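Local coordinates for uncharacterized protein (Staphylococcus aureus subsp. aureus, PDB 3QFK) that is of unknown function but, as a putative 5'-nucleotidase, pairs a metal-binding calcineurin-like phosphoesterase domain with a 5'-nucleotidase C-terminal domain, at residues 168-173 / 475-480; 73-78 / 385-390. All coordinates share one frame; numbering follows the deposited sequence.

Interaction 1 of 2, residues 168-173 / 475-480; sequences PHWEQP and NNYRAV. With AKG (2-oxoglutaric acid), chain D.
The side chains of Trp170 and Tyr477 lie side by side, pointing the same way, joining the metal-binding phosphoesterase domain to the C-terminal domain of this 5'-nucleotidase-type fold. Their planes are near parallel, 11° between the five-membered ring of Trp170 and the phenol, but slid apart, with centroids 5.0 Å from each other. The overlap is therefore slight; Trp170 CD1 comes within 3.4 Å of Tyr477 CE1, and equally near Tyr477 OH. One face of the Tyr477 ring carries 2-oxoglutaric acid, whose C4 lies 3.5 Å above the plane of that ring, over its centre; Arg478 NH1 sits at the ring edge, in plane. With CG anti to the backbone nitrogen (chi1 -179°), Tyr477 extends between indole and ligand. Trp170 also meets the ring of the manganese ligand His247.

Gln172 and Asn476 cross at about a right angle, amide planes 49° apart. The closest approach is by the aliphatic part of the glutamine, Gln172 CG lying 3.1 Å from Asn476 ND2, while Asn476 OD1 is taken by Thr389 N. Helix 476-479 is N-capped by Asn475, whose OD1 accepts from Arg478 N at 2.8 Å in a nearly straight bond. Where the helix ends, Val480 places CG2 against the backbone of His169, and one water bridges the segments, donating to Pro168 O at 2.9 Å and to Val480 O at 2.6 Å.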
# COMPACT_ATOMS: atom_id res chain seq x y z
N PRO A 168 4.73 -9.54 8.24
CA PRO A 168 5.20 -9.31 9.61
C PRO A 168 6.14 -8.09 9.76
O PRO A 168 6.35 -7.59 10.88
CB PRO A 168 5.96 -10.61 9.94
CG PRO A 168 5.36 -11.62 9.06
CD PRO A 168 5.07 -10.89 7.77
N HIS A 169 6.67 -7.59 8.65
CA HIS A 169 7.53 -6.40 8.71
C HIS A 169 6.73 -5.12 8.68
O HIS A 169 7.29 -4.02 8.83
CB HIS A 169 8.50 -6.39 7.54
CG HIS A 169 9.54 -7.46 7.60
ND1 HIS A 169 10.82 -7.22 8.06
CD2 HIS A 169 9.51 -8.77 7.25
CE1 HIS A 169 11.52 -8.34 8.00
NE2 HIS A 169 10.75 -9.29 7.50
N TRP A 170 5.43 -5.24 8.51
CA TRP A 170 4.58 -4.08 8.38
C TRP A 170 3.42 -3.94 9.36
O TRP A 170 3.08 -2.84 9.80
CB TRP A 170 3.95 -4.09 6.96
CG TRP A 170 4.97 -4.16 5.84
CD1 TRP A 170 6.20 -3.52 5.79
CD2 TRP A 170 4.80 -4.78 4.57
NE1 TRP A 170 6.82 -3.78 4.60
CE2 TRP A 170 5.98 -4.54 3.83
CE3 TRP A 170 3.78 -5.55 3.99
CZ2 TRP A 170 6.16 -5.02 2.53
CZ3 TRP A 170 3.97 -6.05 2.72
CH2 TRP A 170 5.15 -5.78 2.00
N GLU A 171 2.85 -5.07 9.74
CA GLU A 171 1.63 -5.07 10.49
C GLU A 171 1.76 -5.11 12.01
O GLU A 171 2.76 -5.55 12.55
CB GLU A 171 0.82 -6.29 9.99
CG GLU A 171 -0.61 -6.33 10.47
CD GLU A 171 -1.40 -5.10 10.07
OE1 GLU A 171 -1.79 -4.34 11.00
OE2 GLU A 171 -1.56 -4.87 8.82
N GLN A 172 0.73 -4.59 12.69
CA GLN A 172 0.67 -4.65 14.15
C GLN A 172 0.68 -6.12 14.58
O GLN A 172 -0.12 -6.91 14.07
CB GLN A 172 -0.58 -3.91 14.68
CG GLN A 172 -0.35 -2.40 14.79
CD GLN A 172 -1.62 -1.59 15.06
OE1 GLN A 172 -2.73 -2.06 14.84
NE2 GLN A 172 -1.44 -0.35 15.51
N PRO A 173 1.60 -6.50 15.47
CA PRO A 173 1.73 -7.89 15.96
C PRO A 173 0.41 -8.53 16.40
O PRO A 173 0.14 -9.68 16.06
CB PRO A 173 2.65 -7.73 17.18
CG PRO A 173 3.51 -6.56 16.83
CD PRO A 173 2.62 -5.62 16.08
N ASN A 475 5.75 5.57 14.27
CA ASN A 475 4.48 4.88 13.97
C ASN A 475 4.69 3.35 14.06
O ASN A 475 5.82 2.88 14.02
CB ASN A 475 3.85 5.35 12.66
CG ASN A 475 4.60 4.87 11.43
OD1 ASN A 475 5.01 3.72 11.35
ND2 ASN A 475 4.74 5.74 10.43
N ASN A 476 3.60 2.57 14.16
CA ASN A 476 3.71 1.13 14.34
C ASN A 476 4.36 0.43 13.16
O ASN A 476 5.03 -0.58 13.33
CB ASN A 476 2.35 0.48 14.65
CG ASN A 476 1.42 0.51 13.46
OD1 ASN A 476 0.85 1.55 13.11
ND2 ASN A 476 1.26 -0.65 12.82
N TYR A 477 4.18 0.99 11.97
CA TYR A 477 4.80 0.44 10.77
C TYR A 477 6.32 0.46 10.96
O TYR A 477 7.00 -0.54 10.77
CB TYR A 477 4.38 1.26 9.54
CG TYR A 477 4.91 0.79 8.21
CD1 TYR A 477 4.22 -0.15 7.45
CD2 TYR A 477 6.03 1.38 7.65
CE1 TYR A 477 4.67 -0.55 6.19
CE2 TYR A 477 6.49 0.99 6.39
CZ TYR A 477 5.81 0.02 5.68
OH TYR A 477 6.25 -0.35 4.44
N ARG A 478 6.85 1.61 11.36
CA ARG A 478 8.31 1.70 11.63
C ARG A 478 8.76 0.81 12.74
O ARG A 478 9.87 0.28 12.67
CB ARG A 478 8.71 3.10 12.10
CG ARG A 478 8.74 4.08 11.09
CD ARG A 478 9.98 3.96 10.17
NE ARG A 478 9.81 5.03 9.20
CZ ARG A 478 9.22 4.90 8.02
NH1 ARG A 478 8.83 3.72 7.57
NH2 ARG A 478 9.08 5.98 7.26
N ALA A 479 7.94 0.69 13.78
CA ALA A 479 8.30 -0.10 14.96
C ALA A 479 8.66 -1.56 14.66
O ALA A 479 9.44 -2.15 15.40
CB ALA A 479 7.19 -0.03 16.05
N VAL A 480 8.09 -2.12 13.59
CA VAL A 480 8.39 -3.49 13.22
C VAL A 480 9.37 -3.54 12.05
O VAL A 480 9.53 -4.58 11.42
CB VAL A 480 7.10 -4.31 12.86
CG1 VAL A 480 6.23 -4.56 14.11
CG2 VAL A 480 6.35 -3.64 11.75
C1 AKG D . 2.03 1.47 2.03
O1 AKG D . 1.78 2.45 1.31
O2 AKG D . 2.09 0.32 1.55
C2 AKG D . 2.27 1.64 3.47
O5 AKG D . 2.19 0.65 4.19
C3 AKG D . 2.59 3.00 4.08
C4 AKG D . 3.53 2.91 5.29
C5 AKG D . 2.92 3.56 6.51
O3 AKG D . 3.50 4.53 7.05
O4 AKG D . 1.85 3.10 6.96
O HOH W 1 8.98 -7.11 11.92

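Interaction 2 of 2, residues 73-78 / 385-390. With AKG (2-oxoglutaric acid), chain D.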
# COMPACT_ATOMS: atom_id res chain seq x y z
N PHE A 73 -7.89 -4.47 -1.30
CA PHE A 73 -9.22 -3.97 -1.59
C PHE A 73 -9.96 -3.42 -0.36
O PHE A 73 -10.94 -2.69 -0.49
CB PHE A 73 -10.08 -5.10 -2.22
CG PHE A 73 -10.38 -6.26 -1.27
CD1 PHE A 73 -11.46 -6.21 -0.40
CD2 PHE A 73 -9.57 -7.38 -1.25
CE1 PHE A 73 -11.74 -7.27 0.48
CE2 PHE A 73 -9.84 -8.45 -0.38
CZ PHE A 73 -10.92 -8.38 0.49
N LEU A 74 -9.46 -3.73 0.83
CA LEU A 74 -10.18 -3.40 2.06
C LEU A 74 -9.79 -2.12 2.78
O LEU A 74 -10.49 -1.69 3.67
CB LEU A 74 -10.04 -4.61 3.01
CG LEU A 74 -10.89 -4.76 4.26
CD1 LEU A 74 -12.37 -4.72 3.92
CD2 LEU A 74 -10.54 -6.10 4.96
N GLN A 75 -8.68 -1.50 2.37
CA GLN A 75 -8.16 -0.29 2.99
C GLN A 75 -7.49 0.62 1.96
O GLN A 75 -6.98 0.15 0.95
CB GLN A 75 -7.10 -0.69 4.05
CG GLN A 75 -6.40 0.47 4.80
CD GLN A 75 -5.26 1.13 4.03
OE1 GLN A 75 -4.72 0.56 3.10
NE2 GLN A 75 -4.89 2.33 4.43
N GLY A 76 -7.49 1.91 2.24
CA GLY A 76 -6.78 2.87 1.42
C GLY A 76 -7.42 4.22 1.23
O GLY A 76 -6.81 5.24 1.49
N SER A 77 -8.67 4.23 0.81
CA SER A 77 -9.32 5.47 0.50
C SER A 77 -10.03 6.04 1.69
O SER A 77 -10.25 5.34 2.69
CB SER A 77 -10.36 5.24 -0.59
OG SER A 77 -11.44 4.51 -0.06
N PRO A 78 -10.43 7.32 1.58
CA PRO A 78 -11.23 7.97 2.59
C PRO A 78 -12.57 7.25 2.79
O PRO A 78 -13.14 7.32 3.86
CB PRO A 78 -11.42 9.38 2.04
CG PRO A 78 -10.22 9.58 1.13
CD PRO A 78 -10.00 8.27 0.53
N PRO A 385 -3.26 9.54 5.97
CA PRO A 385 -4.21 8.56 5.42
C PRO A 385 -3.93 7.10 5.73
O PRO A 385 -4.31 6.23 4.93
CB PRO A 385 -4.05 8.75 3.92
CG PRO A 385 -2.58 9.03 3.77
CD PRO A 385 -2.14 9.76 5.04
N PHE A 386 -3.25 6.80 6.83
CA PHE A 386 -2.95 5.43 7.18
C PHE A 386 -3.44 5.20 8.58
O PHE A 386 -3.38 6.11 9.40
CB PHE A 386 -1.45 5.15 7.08
CG PHE A 386 -0.90 5.30 5.69
CD1 PHE A 386 -1.13 4.33 4.73
CD2 PHE A 386 -0.15 6.42 5.35
CE1 PHE A 386 -0.63 4.46 3.43
CE2 PHE A 386 0.37 6.56 4.06
CZ PHE A 386 0.13 5.58 3.10
N PRO A 387 -3.94 3.98 8.87
CA PRO A 387 -4.41 3.75 10.22
C PRO A 387 -3.27 3.33 11.17
O PRO A 387 -3.41 2.38 11.88
CB PRO A 387 -5.45 2.63 10.04
CG PRO A 387 -5.01 1.88 8.87
CD PRO A 387 -4.17 2.82 8.00
N ASN A 388 -2.18 4.07 11.20
CA ASN A 388 -1.06 3.74 12.07
C ASN A 388 -1.28 4.26 13.48
O ASN A 388 -1.82 5.34 13.67
CB ASN A 388 0.24 4.38 11.56
CG ASN A 388 0.59 3.98 10.12
OD1 ASN A 388 0.25 2.92 9.67
ND2 ASN A 388 1.29 4.87 9.41
N THR A 389 -0.84 3.47 14.46
CA THR A 389 -0.84 3.91 15.85
C THR A 389 0.66 4.18 16.14
O THR A 389 1.50 4.09 15.23
CB THR A 389 -1.45 2.89 16.80
OG1 THR A 389 -0.70 1.68 16.75
CG2 THR A 389 -2.94 2.62 16.45
N PHE A 390 1.01 4.50 17.39
CA PHE A 390 2.39 4.85 17.68
C PHE A 390 3.00 4.11 18.87
O PHE A 390 2.31 3.57 19.73
CB PHE A 390 2.48 6.38 17.87
CG PHE A 390 1.96 7.16 16.71
CD1 PHE A 390 0.59 7.42 16.58
CD2 PHE A 390 2.82 7.59 15.70
CE1 PHE A 390 0.09 8.09 15.49
CE2 PHE A 390 2.32 8.29 14.59
CZ PHE A 390 0.96 8.53 14.48
C1 AKG D . 2.03 1.47 2.03
O1 AKG D . 1.78 2.45 1.31
O2 AKG D . 2.09 0.32 1.55
C2 AKG D . 2.27 1.64 3.47
O5 AKG D . 2.19 0.65 4.19
C3 AKG D . 2.59 3.00 4.08
C4 AKG D . 3.53 2.91 5.29
C5 AKG D . 2.92 3.56 6.51
O3 AKG D . 3.50 4.53 7.05
O4 AKG D . 1.85 3.10 6.96
O HOH W 2 -4.37 5.05 2.59
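Gln75, Pro387 and Pro385 bury the most surface here, in a small contact of 120 Å² where a loop of the phosphoesterase domain faces a loop of the C-terminal domain. Gln75 and Pro387 approach from opposite directions. The side chain of Gln75 starts with CG anti to its own nitrogen (chi1 179°) and then bends at chi2 (-80°), which brings the amide end to the proline: Gln75 NE2 stands 3.7 Å from Pro387 CD. Pro387 is the centre of an inverse gamma turn, marked by the weak bond from Asn388 N to Phe386 O.

Pro385 contributes mainly through its carbonyl. A water donates to Pro385 O at 2.6 Å and to Gly76 O at 2.7 Å, and accepts a weak bond from Gln75 NE2, so the polar link between the loops is solvent-mediated. Gly76 has a positive phi (144°), with backbone angles at which a CB would be jammed against the carbonyl oxygen of Gln75. That same oxygen is hydrogen-bonded to ND1 of His29, a zinc ligand, which ties this loop to the metal site.

The two residues flanking Pro387 line the ligand pocket. Phe386 sets one ring face under 2-oxoglutaric acid, with ligand C3 3.6 Å above the ring plane and displaced from the ring centre. Asn388 ND2 holds the ligand carboxylate, donating to O4 at 3.1 Å and more weakly to O3 at 3.3 Å.

In the fold
Interactions 1 and 2 have centres 13 Å apart and both join the phosphoesterase domain to the C-terminal domain. Their segments alternate along the chain: 73-78, 168-173, 385-390, 475-480. On the C-terminal side, the two segments adjoin neighbouring antiparallel strands of one mixed sheet, 390-396 and 469-475, and touch directly: Asn476 N lies 2.8 Å from Thr389 O, a probable hydrogen bond. Both contacts reach 2-oxoglutaric acid, interaction 1 through Tyr477 and interaction 2 through Phe386 and Asn388. His110 of the phosphoesterase domain also bonds the ligand, so the pocket lies at the domain interface, near the metals: the side chain of Trp170 is about 6 Å from the manganese ion, that of Gln75 about 7 Å from the zinc ion.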